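Local coordinates for elongation factor 1-beta (Pyrococcus horikoshii OT-3, PDB 7CSL), which probably promotes exchange of GDP for GTP on elongation factor 1-alpha, regenerating the form that binds aminoacyl-tRNA, at residues V31-E34 / K35-L38; R60-E63 / G64-F67; A71-F74 / E75-E78. One frame throughout, in Å; residues are numbered along the deposited sequence.

Interaction 1 of 3, residues V31-E34 / K35-L38; sequences VIPE and KYGL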
loop_
_atom_site.group_PDB
_atom_site.type_symbol
_atom_site.label_atom_id
_atom_site.label_comp_id
_atom_site.label_asym_id
_atom_site.label_seq_id
_atom_site.Cartn_x
_atom_site.Cartn_y
_atom_site.Cartn_z
ATOM N N VAL C 31 12.723 16.709 -15.362
ATOM C CA VAL C 31 13.656 15.877 -14.574
ATOM C C VAL C 31 13.206 14.420 -14.401
ATOM O O VAL C 31 13.927 13.671 -13.807
ATOM C CB VAL C 31 13.983 16.461 -13.168
ATOM C CG1 VAL C 31 14.542 17.865 -13.292
ATOM C CG2 VAL C 31 12.767 16.428 -12.199
ATOM N N ILE C 32 12.021 14.029 -14.882
ATOM C CA ILE C 32 11.691 12.584 -14.994
ATOM C C ILE C 32 12.690 11.912 -15.965
ATOM O O ILE C 32 12.793 12.311 -17.117
ATOM C CB ILE C 32 10.282 12.345 -15.536
ATOM C CG1 ILE C 32 9.221 12.937 -14.575
ATOM C CG2 ILE C 32 10.026 10.850 -15.723
ATOM C CD1 ILE C 32 7.929 13.269 -15.269
ATOM N N PRO C 33 13.406 10.873 -15.511
ATOM C CA PRO C 33 14.375 10.226 -16.412
ATOM C C PRO C 33 13.764 9.574 -17.655
ATOM O O PRO C 33 12.613 9.118 -17.622
ATOM C CB PRO C 33 15.034 9.185 -15.524
ATOM C CG PRO C 33 14.844 9.670 -14.129
ATOM C CD PRO C 33 13.516 10.375 -14.131
ATOM N N GLU C 34 14.566 9.500 -18.718
ATOM C CA GLU C 34 14.125 9.104 -20.044
ATOM C C GLU C 34 13.366 7.775 -20.093
ATOM O O GLU C 34 12.415 7.672 -20.856
ATOM C CB GLU C 34 15.303 9.054 -21.051
ATOM C CG GLU C 34 14.867 8.861 -22.515
ATOM C CD GLU C 34 16.030 8.651 -23.496
ATOM O OE1 GLU C 34 17.121 9.223 -23.273
ATOM O OE2 GLU C 34 15.849 7.930 -24.516
ATOM N N LYS C 35 13.792 6.772 -19.333
ATOM C CA LYS C 35 13.115 5.469 -19.358
ATOM C C LYS C 35 11.772 5.469 -18.601
ATOM O O LYS C 35 11.065 4.480 -18.705
ATOM C CB LYS C 35 13.978 4.302 -18.851
ATOM C CG LYS C 35 14.321 4.278 -17.369
ATOM C CD LYS C 35 15.203 3.054 -17.078
ATOM C CE LYS C 35 15.366 2.746 -15.596
ATOM N NZ LYS C 35 15.811 3.951 -14.852
ATOM N N TYR C 36 11.424 6.547 -17.887
ATOM C CA TYR C 36 10.057 6.689 -17.317
ATOM C C TYR C 36 9.208 7.511 -18.273
ATOM O O TYR C 36 9.732 8.216 -19.117
ATOM C CB TYR C 36 10.113 7.312 -15.933
ATOM C CG TYR C 36 10.978 6.564 -14.974
ATOM C CD1 TYR C 36 10.484 5.509 -14.232
ATOM C CD2 TYR C 36 12.307 6.897 -14.804
ATOM C CE1 TYR C 36 11.299 4.825 -13.357
ATOM C CE2 TYR C 36 13.127 6.217 -13.932
ATOM C CZ TYR C 36 12.619 5.180 -13.219
ATOM O OH TYR C 36 13.392 4.495 -12.340
ATOM N N GLY C 37 7.902 7.390 -18.163
ATOM C CA GLY C 37 7.002 8.200 -18.924
ATOM C C GLY C 37 6.072 8.868 -17.990
ATOM O O GLY C 37 6.186 8.709 -16.794
ATOM N N LEU C 38 5.108 9.590 -18.534
ATOM C CA LEU C 38 4.178 10.356 -17.727
ATOM C C LEU C 38 2.802 10.269 -18.338
ATOM O O LEU C 38 2.616 10.670 -19.474
ATOM C CB LEU C 38 4.632 11.823 -17.681
ATOM C CG LEU C 38 3.797 12.771 -16.845
ATOM C CD1 LEU C 38 3.848 12.420 -15.364
ATOM C CD2 LEU C 38 4.302 14.184 -17.008
#
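The Tyr36 ring meets Pro33 along one edge: Pro33 CB lies in the ring plane, 3.6 Å from Tyr36 CD2, and Pro33 CG and CD crowd round the same CD2–CE2 side. Pro33 O also sits near the ring plane at this edge. From Ile32 the approach is oblique, and CG2 comes to rest 3.5 Å from Tyr36 CB. Beyond the turn, the Tyr36 and Tyr65 rings meet edge-to-face, and the Tyr36 hydroxyl is hydrogen-bonded to Ser66 N.

What brings proline and tyrosine together is a type I beta turn from Pro33 to Tyr36, closed by Tyr36 N bonding to Pro33 O at 2.8 Å with an N-H...O angle of 152°. Glu34 and Lys35 occupy the two corners, both with exposed side chains. The turn reverses the chain after helix 21-29 and delivers it into strand 37-47, outermost within this chain, the alpha-to-beta connection in the first half of a ferredoxin-like beta-alpha-beta-beta-alpha-beta fold.

Ile32 also reaches past the turn to the strand. Its CG2 is anti to the backbone N, beside Tyr36 CB, while the other branch carries CD1 across to Leu38 at about a right angle, 4.1 Å from Leu38 CD2. Tyr36 CG is anti to its carbonyl carbon (chi1 -56°), which swings the ring across the proline, its CD2–CE2 edge toward Pro33. With an alanine here, the Pro33 ring would probably lose the aromatic edge it packs against and Ser66 N its hydroxyl partner. Tyr36 also packs on Val57 and Val70, and Leu38 on Phe55, while Ile32 rests against Phe74 of helix 67-75.

Interaction 2 of 3, residues R60-E63 / G64-F67; sequences RDEE and GYSF
Arg60 CB sits almost squarely over the Tyr65 ring, 3.6 Å from its centroid and 7° off the normal, a CH-pi contact with the aliphatic stem. The two side chains run the same way, and Arg60 CD continues outward to 3.7 Å from Tyr65 OH. Lys35 brings its ammonium group to the opposite ring face as a cation-pi partner, so the tyrosine lies between two basic side chains.

Among charged groups, Arg60 NE makes a short salt bridge of 2.5 Å to Glu62 OE2. The oxygen lies in the guanidinium plane and is met on its anti side, out of the carboxylate plane. Arg60 bends at CG–CD (chi3 75°), which turns its guanidinium away from the tyrosine and over to Glu62; the other carboxylate oxygen, Glu62 OE1, stays 4.0 Å from Tyr65 CE1.

The backbone closes a type II beta turn from Glu62 to Tyr65, with Tyr65 N bonded to Glu62 O at 3.2 Å. At the second corner Gly64 has a positive phi of 94°, where a beta carbon would collide with Glu63 O.

The carboxylate of Asp61 forms a salt bridge with Arg90 and accepts hydrogen bonds from the backbone of another protein chain in the assembly. The whole loop joins strand 50-59 to helix 67-75: Ser66 is the helix N-cap, its OG bonded to Glu69 N, and Phe67 is buried against Leu6 of strand 6-14 and Val85 and Val88 of strand 80-90.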
loop_
_atom_site.group_PDB
_atom_site.type_symbol
_atom_site.label_atom_id
_atom_site.label_comp_id
_atom_site.label_asym_id
_atom_site.label_seq_id
_atom_site.Cartn_x
_atom_site.Cartn_y
_atom_site.Cartn_z
ATOM N N ARG C 60 8.234 0.362 -15.183
ATOM C CA ARG C 60 8.272 -1.086 -15.407
ATOM C C ARG C 60 8.455 -1.863 -14.106
ATOM O O ARG C 60 9.199 -1.476 -13.229
ATOM C CB ARG C 60 9.399 -1.478 -16.382
ATOM C CG ARG C 60 9.040 -1.169 -17.824
ATOM C CD ARG C 60 9.866 -1.979 -18.810
ATOM N NE ARG C 60 9.446 -3.382 -18.895
ATOM C CZ ARG C 60 8.328 -3.832 -19.486
ATOM N NH1 ARG C 60 7.444 -3.008 -20.051
ATOM N NH2 ARG C 60 8.074 -5.136 -19.490
ATOM N N ASP C 61 7.777 -2.994 -14.013
ATOM C CA ASP C 61 7.776 -3.747 -12.791
ATOM C C ASP C 61 8.983 -4.696 -12.850
ATOM O O ASP C 61 8.820 -5.893 -13.067
ATOM C CB ASP C 61 6.443 -4.465 -12.675
ATOM C CG ASP C 61 6.297 -5.235 -11.417
ATOM O OD1 ASP C 61 7.243 -5.273 -10.582
ATOM O OD2 ASP C 61 5.195 -5.831 -11.292
ATOM N N GLU C 62 10.167 -4.120 -12.593
ATOM C CA GLU C 62 11.506 -4.750 -12.733
ATOM C C GLU C 62 12.524 -4.049 -11.872
ATOM O O GLU C 62 12.401 -2.849 -11.628
ATOM C CB GLU C 62 12.086 -4.527 -14.123
ATOM C CG GLU C 62 11.303 -5.035 -15.269
ATOM C CD GLU C 62 11.935 -4.648 -16.568
ATOM O OE1 GLU C 62 13.147 -4.321 -16.604
ATOM O OE2 GLU C 62 11.210 -4.652 -17.571
ATOM N N GLU C 63 13.595 -4.771 -11.518
ATOM C CA GLU C 63 14.806 -4.161 -10.917
ATOM C C GLU C 63 15.324 -3.072 -11.849
ATOM O O GLU C 63 15.206 -3.185 -13.067
ATOM C CB GLU C 63 15.928 -5.208 -10.699
ATOM C CG GLU C 63 17.161 -4.673 -9.956
ATOM C CD GLU C 63 18.001 -5.746 -9.243
ATOM O OE1 GLU C 63 17.656 -6.945 -9.287
ATOM O OE2 GLU C 63 19.028 -5.387 -8.620
ATOM N N GLY C 64 15.898 -2.027 -11.277
ATOM C CA GLY C 64 16.349 -0.876 -12.044
ATOM C C GLY C 64 15.318 0.247 -12.133
ATOM O O GLY C 64 15.680 1.379 -12.402
ATOM N N TYR C 65 14.041 -0.060 -11.919
ATOM C CA TYR C 65 12.999 0.977 -11.879
ATOM C C TYR C 65 12.550 1.247 -10.443
ATOM O O TYR C 65 12.376 0.333 -9.630
ATOM C CB TYR C 65 11.807 0.606 -12.730
ATOM C CG TYR C 65 12.036 0.620 -14.230
ATOM C CD1 TYR C 65 12.855 -0.354 -14.857
ATOM C CD2 TYR C 65 11.391 1.549 -15.037
ATOM C CE1 TYR C 65 13.005 -0.381 -16.236
ATOM C CE2 TYR C 65 11.569 1.545 -16.422
ATOM C CZ TYR C 65 12.372 0.579 -17.018
ATOM O OH TYR C 65 12.537 0.602 -18.385
ATOM N N SER C 66 12.401 2.523 -10.162
ATOM C CA SER C 66 12.078 3.002 -8.853
ATOM C C SER C 66 11.377 4.335 -9.021
ATOM O O SER C 66 11.935 5.290 -9.577
ATOM C CB SER C 66 13.355 3.158 -8.038
ATOM O OG SER C 66 13.139 3.944 -6.907
ATOM N N PHE C 67 10.139 4.414 -8.557
ATOM C CA PHE C 67 9.472 5.719 -8.457
ATOM C C PHE C 67 10.095 6.552 -7.320
ATOM O O PHE C 67 10.061 7.762 -7.382
ATOM C CB PHE C 67 7.946 5.553 -8.303
ATOM C CG PHE C 67 7.330 4.811 -9.433
ATOM C CD1 PHE C 67 7.369 5.335 -10.732
ATOM C CD2 PHE C 67 6.799 3.553 -9.244
ATOM C CE1 PHE C 67 6.843 4.635 -11.791
ATOM C CE2 PHE C 67 6.267 2.856 -10.303
ATOM C CZ PHE C 67 6.295 3.399 -11.592
#

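Interaction 3 of 3, residues A71-F74 / E75-E78; sequences AEKF and EEVE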
loop_
_atom_site.group_PDB
_atom_site.type_symbol
_atom_site.label_atom_id
_atom_site.label_comp_id
_atom_site.label_asym_id
_atom_site.label_seq_id
_atom_site.Cartn_x
_atom_site.Cartn_y
_atom_site.Cartn_z
ATOM N N ALA C 71 11.029 10.553 -7.410
ATOM C CA ALA C 71 10.735 11.491 -6.328
ATOM C C ALA C 71 11.946 12.274 -5.808
ATOM O O ALA C 71 11.801 13.438 -5.475
ATOM C CB ALA C 71 9.971 10.822 -5.165
ATOM N N GLU C 72 13.128 11.666 -5.738
ATOM C CA GLU C 72 14.357 12.420 -5.387
ATOM C C GLU C 72 14.732 13.472 -6.429
ATOM O O GLU C 72 15.145 14.555 -6.088
ATOM C CB GLU C 72 15.572 11.485 -5.212
ATOM C CG GLU C 72 15.383 10.302 -4.285
ATOM C CD GLU C 72 14.514 10.590 -3.076
ATOM O OE1 GLU C 72 14.648 11.683 -2.492
ATOM O OE2 GLU C 72 13.704 9.712 -2.687
ATOM N N LYS C 73 14.581 13.161 -7.702
ATOM C CA LYS C 73 14.832 14.163 -8.728
ATOM C C LYS C 73 13.901 15.344 -8.555
ATOM O O LYS C 73 14.356 16.478 -8.531
ATOM C CB LYS C 73 14.791 13.563 -10.141
ATOM C CG LYS C 73 15.924 12.561 -10.363
ATOM C CD LYS C 73 17.312 13.223 -10.414
ATOM C CE LYS C 73 18.435 12.192 -10.507
ATOM N NZ LYS C 73 19.757 12.868 -10.454
ATOM N N PHE C 74 12.635 15.057 -8.298
ATOM C CA PHE C 74 11.627 16.055 -7.925
ATOM C C PHE C 74 11.950 16.893 -6.663
ATOM O O PHE C 74 11.726 18.110 -6.662
ATOM C CB PHE C 74 10.290 15.354 -7.659
ATOM C CG PHE C 74 9.551 14.870 -8.859
ATOM C CD1 PHE C 74 10.053 14.926 -10.142
ATOM C CD2 PHE C 74 8.279 14.300 -8.667
ATOM C CE1 PHE C 74 9.326 14.448 -11.202
ATOM C CE2 PHE C 74 7.552 13.812 -9.737
ATOM C CZ PHE C 74 8.089 13.881 -11.009
ATOM N N GLU C 75 12.483 16.273 -5.615
ATOM C CA GLU C 75 12.838 17.002 -4.400
ATOM C C GLU C 75 14.005 18.008 -4.590
ATOM O O GLU C 75 14.209 18.901 -3.761
ATOM C CB GLU C 75 13.079 16.031 -3.232
ATOM C CG GLU C 75 11.776 15.404 -2.663
ATOM C CD GLU C 75 11.961 14.632 -1.346
ATOM O OE1 GLU C 75 13.120 14.398 -0.965
ATOM O OE2 GLU C 75 10.954 14.270 -0.666
ATOM N N GLU C 76 14.763 17.881 -5.676
ATOM C CA GLU C 76 15.825 18.821 -5.983
ATOM C C GLU C 76 15.278 20.082 -6.667
ATOM O O GLU C 76 15.950 21.113 -6.663
ATOM C CB GLU C 76 16.905 18.154 -6.854
ATOM C CG GLU C 76 17.735 17.103 -6.101
ATOM C CD GLU C 76 18.407 16.040 -6.987
ATOM O OE1 GLU C 76 18.308 16.102 -8.235
ATOM O OE2 GLU C 76 19.042 15.115 -6.423
ATOM N N VAL C 77 14.074 20.014 -7.247
ATOM C CA VAL C 77 13.538 21.148 -8.017
ATOM C C VAL C 77 13.073 22.284 -7.103
ATOM O O VAL C 77 12.550 22.042 -5.997
ATOM C CB VAL C 77 12.416 20.713 -8.981
ATOM C CG1 VAL C 77 11.787 21.894 -9.708
ATOM C CG2 VAL C 77 12.950 19.726 -10.000
ATOM N N GLU C 78 13.289 23.518 -7.577
ATOM C CA GLU C 78 12.995 24.749 -6.828
ATOM C C GLU C 78 11.497 24.805 -6.532
ATOM O O GLU C 78 10.686 24.497 -7.407
ATOM C CB GLU C 78 13.389 25.962 -7.680
ATOM C CG GLU C 78 13.324 27.321 -7.009
ATOM C CD GLU C 78 13.639 28.429 -8.007
ATOM O OE1 GLU C 78 12.728 29.218 -8.354
ATOM O OE2 GLU C 78 14.792 28.469 -8.499
HETATM O O HOH W 1 16.177 17.004 -10.485
#
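Lys73 O is gripped twice, by Glu76 N at 3.2 Å and by a water at 2.7 Å that donates to it. The same water donates to Glu76 OE1, tying the glutamate back to the carbonyl. Lys73 bends at CB–CG (chi2 -69°) and lies alongside Glu76, with CD 3.7 Å from Glu76 OE1; its NZ stays 4.2 Å from that oxygen, beyond a salt bridge, though the charges probably still attract.

Glu72 and Glu75 run side by side, and their OE1 atoms come within 3.5 Å, the carboxylate planes nearly perpendicular. Such crowding may raise the proton affinity of one of them; Glu75 OE2 has its own mate in Ala83 N of strand 80-90.

The buried Phe74 ring points into the core, against Phe55, Ile10 and Val12, while Val77 packs on Leu24 and Leu28 of helix 21-29.

Along the backbone, Glu75 N bonds Ala71 O at 2.9 Å in alpha-helical spacing, whereas Val77 N bonds Phe74 O at 3.1 Å, three residues back. This tightening is characteristic of a C-terminal helix turn, here closing the second helix of the ferredoxin-like fold before its last strand.

In the fold
Interactions 1 and 2, with centres about 12 Å apart, join two loops at the same end of the domain: Tyr36 OH reaches Ser66 N at 3.1 Å, and Lys35 CE packs 3.5 Å from Gly64 O. Interaction 1 also meets interaction 3, about 13 Å away between centres, through apolar packing, with Ile32 CG1 3.7 Å from Phe74 CE1 and Val31 CG2 4.0 Å from Val77 CG2. Interactions 2 and 3 lie about 18 Å apart and are related through helix 67-75, which one leads into and the other leaves. The neighbouring protein chain lies within reach of 60-67 but does not touch 71-78.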